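Local coordinates for protein sialyltransferase 0160 (Photobacterium damselae, PDB 4R84) that probably transfers sialic acid from a CMP-activated donor to galactose-containing glycan acceptors, as a GT-B fold glycosyltransferase, at residues A[229-243]-A[281-295]. Numbering follows the deposited sequence.
Sequences HISLYDDGSSEYVSL and RYNWHKLYDTDYYFL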
loop_
_atom_site.group_PDB
_atom_site.type_symbol
_atom_site.label_atom_id
_atom_site.label_comp_id
_atom_site.label_asym_id
_atom_site.label_seq_id
_atom_site.Cartn_x
_atom_site.Cartn_y
_atom_site.Cartn_z
ATOM N N HIS A 229 0.644 -1.398 15.016
ATOM C CA HIS A 229 1.452 -1.006 13.861
ATOM C C HIS A 229 0.741 0.017 12.980
ATOM O O HIS A 229 -0.474 -0.031 12.823
ATOM C CB HIS A 229 1.795 -2.218 13.009
ATOM C CG HIS A 229 2.991 -2.008 12.139
ATOM N ND1 HIS A 229 2.898 -1.550 10.841
ATOM C CD2 HIS A 229 4.312 -2.159 12.391
ATOM C CE1 HIS A 229 4.108 -1.445 10.327
ATOM N NE2 HIS A 229 4.985 -1.805 11.245
ATOM N N ILE A 230 1.518 0.925 12.378
ATOM C CA ILE A 230 0.977 1.900 11.438
ATOM C C ILE A 230 1.838 1.830 10.185
ATOM O O ILE A 230 3.057 1.868 10.288
ATOM C CB ILE A 230 1.007 3.329 12.016
ATOM C CG1 ILE A 230 0.225 3.393 13.321
ATOM C CG2 ILE A 230 0.447 4.348 11.004
ATOM C CD1 ILE A 230 0.272 4.770 13.997
ATOM N N SER A 231 1.215 1.654 9.021
ATOM C CA SER A 231 1.956 1.671 7.747
ATOM C C SER A 231 1.416 2.826 6.931
ATOM O O SER A 231 0.222 2.853 6.622
ATOM C CB SER A 231 1.811 0.359 6.968
ATOM O OG SER A 231 2.403 -0.747 7.650
ATOM N N LEU A 232 2.296 3.760 6.566
ATOM C CA LEU A 232 1.898 4.945 5.819
ATOM C C LEU A 232 2.513 4.894 4.431
ATOM O O LEU A 232 3.682 4.545 4.285
ATOM C CB LEU A 232 2.336 6.216 6.561
ATOM C CG LEU A 232 1.816 6.318 7.997
ATOM C CD1 LEU A 232 2.323 7.590 8.654
ATOM C CD2 LEU A 232 0.285 6.279 8.058
ATOM N N TYR A 233 1.707 5.191 3.414
ATOM C CA TYR A 233 2.156 5.119 2.024
ATOM C C TYR A 233 2.005 6.461 1.332
ATOM O O TYR A 233 0.944 7.080 1.393
ATOM C CB TYR A 233 1.353 4.070 1.242
ATOM C CG TYR A 233 1.406 2.672 1.842
ATOM C CD1 TYR A 233 0.603 2.338 2.935
ATOM C CD2 TYR A 233 2.241 1.695 1.317
ATOM C CE1 TYR A 233 0.633 1.060 3.487
ATOM C CE2 TYR A 233 2.285 0.402 1.876
ATOM C CZ TYR A 233 1.486 0.107 2.956
ATOM O OH TYR A 233 1.519 -1.152 3.508
ATOM N N ASP A 234 3.051 6.911 0.651
ATOM C CA ASP A 234 2.904 8.063 -0.243
ATOM C C ASP A 234 1.824 7.806 -1.266
ATOM O O ASP A 234 1.718 6.692 -1.763
ATOM C CB ASP A 234 4.195 8.341 -1.013
ATOM C CG ASP A 234 5.286 8.906 -0.154
ATOM O OD1 ASP A 234 4.986 9.523 0.886
ATOM O OD2 ASP A 234 6.462 8.732 -0.546
ATOM N N ASP A 235 1.042 8.819 -1.624
ATOM C CA ASP A 235 0.099 8.590 -2.719
ATOM C C ASP A 235 0.623 9.077 -4.063
ATOM O O ASP A 235 0.062 8.751 -5.100
ATOM C CB ASP A 235 -1.274 9.180 -2.424
ATOM C CG ASP A 235 -1.259 10.658 -2.216
ATOM O OD1 ASP A 235 -0.178 11.266 -2.253
ATOM O OD2 ASP A 235 -2.365 11.207 -2.014
ATOM N N GLY A 236 1.671 9.889 -4.046
ATOM C CA GLY A 236 2.262 10.340 -5.287
ATOM C C GLY A 236 3.148 11.553 -5.145
ATOM O O GLY A 236 3.877 11.691 -4.180
ATOM N N SER A 237 3.082 12.441 -6.125
ATOM C CA SER A 237 3.991 13.572 -6.148
ATOM C C SER A 237 3.735 14.561 -5.015
ATOM O O SER A 237 4.638 15.286 -4.614
ATOM C CB SER A 237 3.894 14.268 -7.506
ATOM O OG SER A 237 2.565 14.670 -7.759
ATOM N N SER A 238 2.517 14.571 -4.479
ATOM C CA SER A 238 2.126 15.596 -3.519
ATOM C C SER A 238 3.000 15.602 -2.256
ATOM O O SER A 238 3.354 16.674 -1.776
ATOM C CB SER A 238 0.645 15.434 -3.154
ATOM O OG SER A 238 0.458 15.300 -1.758
ATOM N N GLU A 239 3.383 14.428 -1.754
ATOM C CA GLU A 239 4.254 14.355 -0.581
ATOM C C GLU A 239 5.622 14.968 -0.865
ATOM O O GLU A 239 6.267 15.486 0.035
ATOM C CB GLU A 239 4.436 12.910 -0.103
ATOM C CG GLU A 239 3.278 12.380 0.759
ATOM C CD GLU A 239 2.209 11.657 -0.058
ATOM O OE1 GLU A 239 2.283 11.706 -1.312
ATOM O OE2 GLU A 239 1.299 11.038 0.551
ATOM N N TYR A 240 6.073 14.878 -2.112
ATOM C CA TYR A 240 7.404 15.364 -2.491
ATOM C C TYR A 240 7.388 16.869 -2.700
ATOM O O TYR A 240 8.311 17.553 -2.288
ATOM C CB TYR A 240 7.901 14.596 -3.741
ATOM C CG TYR A 240 8.111 13.169 -3.309
ATOM C CD1 TYR A 240 7.030 12.294 -3.205
ATOM C CD2 TYR A 240 9.364 12.722 -2.884
ATOM C CE1 TYR A 240 7.190 11.008 -2.721
ATOM C CE2 TYR A 240 9.535 11.431 -2.416
ATOM C CZ TYR A 240 8.444 10.578 -2.331
ATOM O OH TYR A 240 8.579 9.293 -1.847
ATOM N N VAL A 241 6.311 17.379 -3.288
ATOM C CA VAL A 241 6.119 18.816 -3.393
ATOM C C VAL A 241 6.059 19.437 -1.999
ATOM O O VAL A 241 6.628 20.504 -1.764
ATOM C CB VAL A 241 4.841 19.166 -4.186
ATOM C CG1 VAL A 241 4.549 20.658 -4.093
ATOM C CG2 VAL A 241 5.004 18.761 -5.649
ATOM N N SER A 242 5.382 18.761 -1.068
ATOM C CA SER A 242 5.276 19.282 0.291
ATOM C C SER A 242 6.631 19.301 0.981
ATOM O O SER A 242 6.953 20.244 1.698
ATOM C CB SER A 242 4.290 18.445 1.126
ATOM O OG SER A 242 2.984 18.543 0.582
ATOM N N LEU A 243 7.411 18.248 0.773
ATOM C CA LEU A 243 8.760 18.168 1.319
ATOM C C LEU A 243 9.649 19.254 0.705
ATOM O O LEU A 243 10.412 19.915 1.408
ATOM C CB LEU A 243 9.354 16.772 1.083
ATOM C CG LEU A 243 8.894 15.694 2.090
ATOM C CD1 LEU A 243 9.279 14.312 1.595
ATOM C CD2 LEU A 243 9.483 15.970 3.468
ATOM N N ARG A 281 2.424 14.624 10.468
ATOM C CA ARG A 281 2.664 13.663 9.398
ATOM C C ARG A 281 3.842 12.737 9.717
ATOM O O ARG A 281 3.749 11.522 9.555
ATOM C CB ARG A 281 2.930 14.415 8.076
ATOM C CG ARG A 281 3.149 13.517 6.863
ATOM C CD ARG A 281 3.321 14.321 5.561
ATOM N NE ARG A 281 2.163 15.166 5.272
ATOM C CZ ARG A 281 1.942 15.772 4.103
ATOM N NH1 ARG A 281 2.797 15.635 3.092
ATOM N NH2 ARG A 281 0.856 16.513 3.938
ATOM N N TYR A 282 4.951 13.320 10.161
ATOM C CA TYR A 282 6.186 12.560 10.303
ATOM C C TYR A 282 6.625 12.392 11.755
ATOM O O TYR A 282 7.810 12.221 12.038
ATOM C CB TYR A 282 7.313 13.206 9.485
ATOM C CG TYR A 282 7.126 13.039 7.998
ATOM C CD1 TYR A 282 7.112 11.776 7.417
ATOM C CD2 TYR A 282 6.973 14.143 7.174
ATOM C CE1 TYR A 282 6.938 11.620 6.054
ATOM C CE2 TYR A 282 6.798 14.001 5.807
ATOM C CZ TYR A 282 6.787 12.749 5.250
ATOM O OH TYR A 282 6.613 12.614 3.895
ATOM N N ASN A 283 5.664 12.423 12.671
ATOM C CA ASN A 283 5.938 12.132 14.082
ATOM C C ASN A 283 5.297 10.842 14.587
ATOM O O ASN A 283 5.377 10.534 15.777
ATOM C CB ASN A 283 5.460 13.277 14.965
ATOM C CG ASN A 283 6.507 14.338 15.155
ATOM O OD1 ASN A 283 7.710 14.063 15.092
ATOM N ND2 ASN A 283 6.061 15.566 15.389
ATOM N N TRP A 284 4.633 10.103 13.708
ATOM C CA TRP A 284 3.903 8.919 14.166
ATOM C C TRP A 284 4.844 7.842 14.690
ATOM O O TRP A 284 4.484 7.108 15.612
ATOM C CB TRP A 284 3.012 8.379 13.055
ATOM C CG TRP A 284 1.843 9.308 12.842
ATOM C CD1 TRP A 284 1.796 10.396 12.017
ATOM C CD2 TRP A 284 0.573 9.242 13.492
ATOM N NE1 TRP A 284 0.570 11.010 12.118
ATOM C CE2 TRP A 284 -0.198 10.320 13.028
ATOM C CE3 TRP A 284 0.011 8.375 14.444
ATOM C CZ2 TRP A 284 -1.508 10.550 13.458
ATOM C CZ3 TRP A 284 -1.287 8.603 14.874
ATOM C CH2 TRP A 284 -2.033 9.682 14.379
ATOM N N HIS A 285 6.052 7.771 14.133
ATOM C CA HIS A 285 7.019 6.751 14.558
ATOM C C HIS A 285 7.572 7.003 15.969
ATOM O O HIS A 285 8.197 6.122 16.556
ATOM C CB HIS A 285 8.166 6.669 13.555
ATOM C CG HIS A 285 9.040 7.881 13.543
ATOM N ND1 HIS A 285 8.564 9.133 13.216
ATOM C CD2 HIS A 285 10.358 8.036 13.814
ATOM C CE1 HIS A 285 9.551 10.010 13.296
ATOM N NE2 HIS A 285 10.650 9.369 13.655
ATOM N N LYS A 286 7.327 8.197 16.505
ATOM C CA LYS A 286 7.724 8.552 17.874
ATOM C C LYS A 286 6.731 8.016 18.890
ATOM O O LYS A 286 7.012 7.963 20.088
ATOM C CB LYS A 286 7.831 10.076 18.027
ATOM C CG LYS A 286 8.920 10.772 17.217
ATOM C CD LYS A 286 10.299 10.568 17.821
ATOM C CE LYS A 286 11.042 9.409 17.208
ATOM N NZ LYS A 286 12.383 9.250 17.843
ATOM N N LEU A 287 5.557 7.636 18.417
ATOM C CA LEU A 287 4.484 7.220 19.318
ATOM C C LEU A 287 4.005 5.790 19.110
ATOM O O LEU A 287 3.484 5.159 20.043
ATOM C CB LEU A 287 3.297 8.177 19.177
ATOM C CG LEU A 287 3.614 9.641 19.489
ATOM C CD1 LEU A 287 2.402 10.528 19.229
ATOM C CD2 LEU A 287 4.089 9.805 20.918
ATOM N N TYR A 288 4.175 5.284 17.894
ATOM C CA TYR A 288 3.742 3.946 17.515
ATOM C C TYR A 288 4.778 3.325 16.605
ATOM O O TYR A 288 5.584 4.040 16.003
ATOM C CB TYR A 288 2.398 3.982 16.785
ATOM C CG TYR A 288 1.298 4.635 17.575
ATOM C CD1 TYR A 288 0.563 3.914 18.505
ATOM C CD2 TYR A 288 1.012 5.996 17.406
ATOM C CE1 TYR A 288 -0.441 4.525 19.252
ATOM C CE2 TYR A 288 0.018 6.610 18.133
ATOM C CZ TYR A 288 -0.703 5.871 19.059
ATOM O OH TYR A 288 -1.690 6.484 19.786
ATOM N N ASP A 289 4.752 2.002 16.502
ATOM C CA ASP A 289 5.575 1.283 15.534
ATOM C C ASP A 289 5.076 1.598 14.127
ATOM O O ASP A 289 4.042 1.087 13.709
ATOM C CB ASP A 289 5.529 -0.221 15.800
ATOM C CG ASP A 289 6.507 -0.995 14.943
ATOM O OD1 ASP A 289 7.306 -0.365 14.216
ATOM O OD2 ASP A 289 6.508 -2.237 15.031
ATOM N N THR A 290 5.845 2.416 13.410
ATOM C CA THR A 290 5.415 3.017 12.154
ATOM C C THR A 290 6.435 2.824 11.047
ATOM O O THR A 290 7.628 3.035 11.256
ATOM C CB THR A 290 5.191 4.544 12.309
ATOM O OG1 THR A 290 4.237 4.793 13.345
ATOM C CG2 THR A 290 4.710 5.180 10.990
ATOM N N ASP A 291 5.951 2.433 9.874
ATOM C CA ASP A 291 6.753 2.435 8.658
ATOM C C ASP A 291 6.225 3.525 7.739
ATOM O O ASP A 291 5.009 3.595 7.512
ATOM C CB ASP A 291 6.684 1.091 7.941
ATOM C CG ASP A 291 7.281 -0.039 8.746
ATOM O OD1 ASP A 291 8.282 0.187 9.455
ATOM O OD2 ASP A 291 6.735 -1.157 8.663
ATOM N N TYR A 292 7.125 4.354 7.209
ATOM C CA TYR A 292 6.773 5.320 6.170
ATOM C C TYR A 292 7.270 4.775 4.846
ATOM O O TYR A 292 8.484 4.700 4.638
ATOM C CB TYR A 292 7.421 6.688 6.411
ATOM C CG TYR A 292 7.143 7.351 7.738
ATOM C CD1 TYR A 292 6.016 8.151 7.925
ATOM C CD2 TYR A 292 8.040 7.229 8.783
ATOM C CE1 TYR A 292 5.786 8.792 9.136
ATOM C CE2 TYR A 292 7.821 7.858 9.994
ATOM C CZ TYR A 292 6.693 8.634 10.171
ATOM O OH TYR A 292 6.475 9.247 11.391
ATOM N N TYR A 293 6.362 4.352 3.970
ATOM C CA TYR A 293 6.777 3.846 2.674
ATOM C C TYR A 293 6.842 5.001 1.699
ATOM O O TYR A 293 5.812 5.573 1.339
ATOM C CB TYR A 293 5.822 2.766 2.172
ATOM C CG TYR A 293 5.990 1.501 2.963
ATOM C CD1 TYR A 293 7.069 0.660 2.731
ATOM C CD2 TYR A 293 5.097 1.171 3.982
ATOM C CE1 TYR A 293 7.244 -0.492 3.466
ATOM C CE2 TYR A 293 5.272 0.015 4.736
ATOM C CZ TYR A 293 6.350 -0.804 4.464
ATOM O OH TYR A 293 6.553 -1.949 5.182
ATOM N N PHE A 294 8.065 5.322 1.286
ATOM C CA PHE A 294 8.322 6.381 0.315
ATOM C C PHE A 294 8.353 5.786 -1.097
ATOM O O PHE A 294 9.052 4.806 -1.333
ATOM C CB PHE A 294 9.668 7.057 0.598
ATOM C CG PHE A 294 9.662 8.041 1.734
ATOM C CD1 PHE A 294 9.618 7.603 3.054
ATOM C CD2 PHE A 294 9.796 9.406 1.484
ATOM C CE1 PHE A 294 9.643 8.505 4.098
ATOM C CE2 PHE A 294 9.828 10.314 2.523
ATOM C CZ PHE A 294 9.749 9.864 3.835
ATOM N N LEU A 295 7.622 6.368 -2.042
ATOM C CA LEU A 295 7.783 5.955 -3.440
ATOM C C LEU A 295 9.209 6.244 -3.936
ATOM O O LEU A 295 9.742 5.498 -4.760
ATOM C CB LEU A 295 6.712 6.578 -4.336
ATOM C CG LEU A 295 6.424 8.063 -4.395
ATOM C CD1 LEU A 295 7.362 8.735 -5.388
ATOM C CD2 LEU A 295 4.989 8.225 -4.825
HETATM O O HOH W 1 7.852 -1.253 11.768
HETATM O O HOH W 2 3.677 -2.930 6.745
HETATM O O HOH W 3 5.426 7.648 3.531
HETATM O O HOH W 4 6.591 10.058 2.718
HETATM O O HOH W 5 1.256 16.552 0.776
HETATM O O HOH W 6 5.414 14.928 2.711
#
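Strands 229-233 and 290-294 run parallel with their axes 4.8 Å apart, joined by a ladder of backbone hydrogen bonds that starts at I230 N to D289 O and ends at D234 N to Y293 O. On the face carrying I230, L232, T290 and Y292, I230 CD1 touches both W284 CE3 and Y288 CB, at 3.6 Å each, while L232 lies alongside Y292, its CD1 3.7 Å from Y292 CE1. On the other face the Y233 and Y293 rings run side by side with planes 16° apart but slid so far that they barely overlap; Y293 CD2 sits over the rim of the Y233 ring. With CG anti to the backbone N (chi1 -159°), the H229 ring leans toward 289-291, one face over D289 O and its edge near D291 OD2; a water joins H229 NE2 to D289 and D291. Past the strand ends, D234 OD2 accepts hydrogen bonds from L295 N (3.0 Å) and Y240 OH (2.5 Å) from opposite faces of its carboxylate, tying strand, turn and helix together. L295 packs CG and CD1 against Y240 CE1, and its CD2 presses on G236 CA at 3.5 Å. R281 NH1 reaches helix 237-246 through two waters, one held by S238 and S242, the other by E239 O and Y282 OH. The pair belongs to a Rossmann-like sheet: strand 197-204 flanks 225-233, and 317-319 flanks 290-294, where K318 salt-bridges D291. Helices 252-267 and 307-313 pack on W284 and Y292 respectively, and the turn at G236 lies about 7 Å from the bound CMP-3-fluoro-sialic acid.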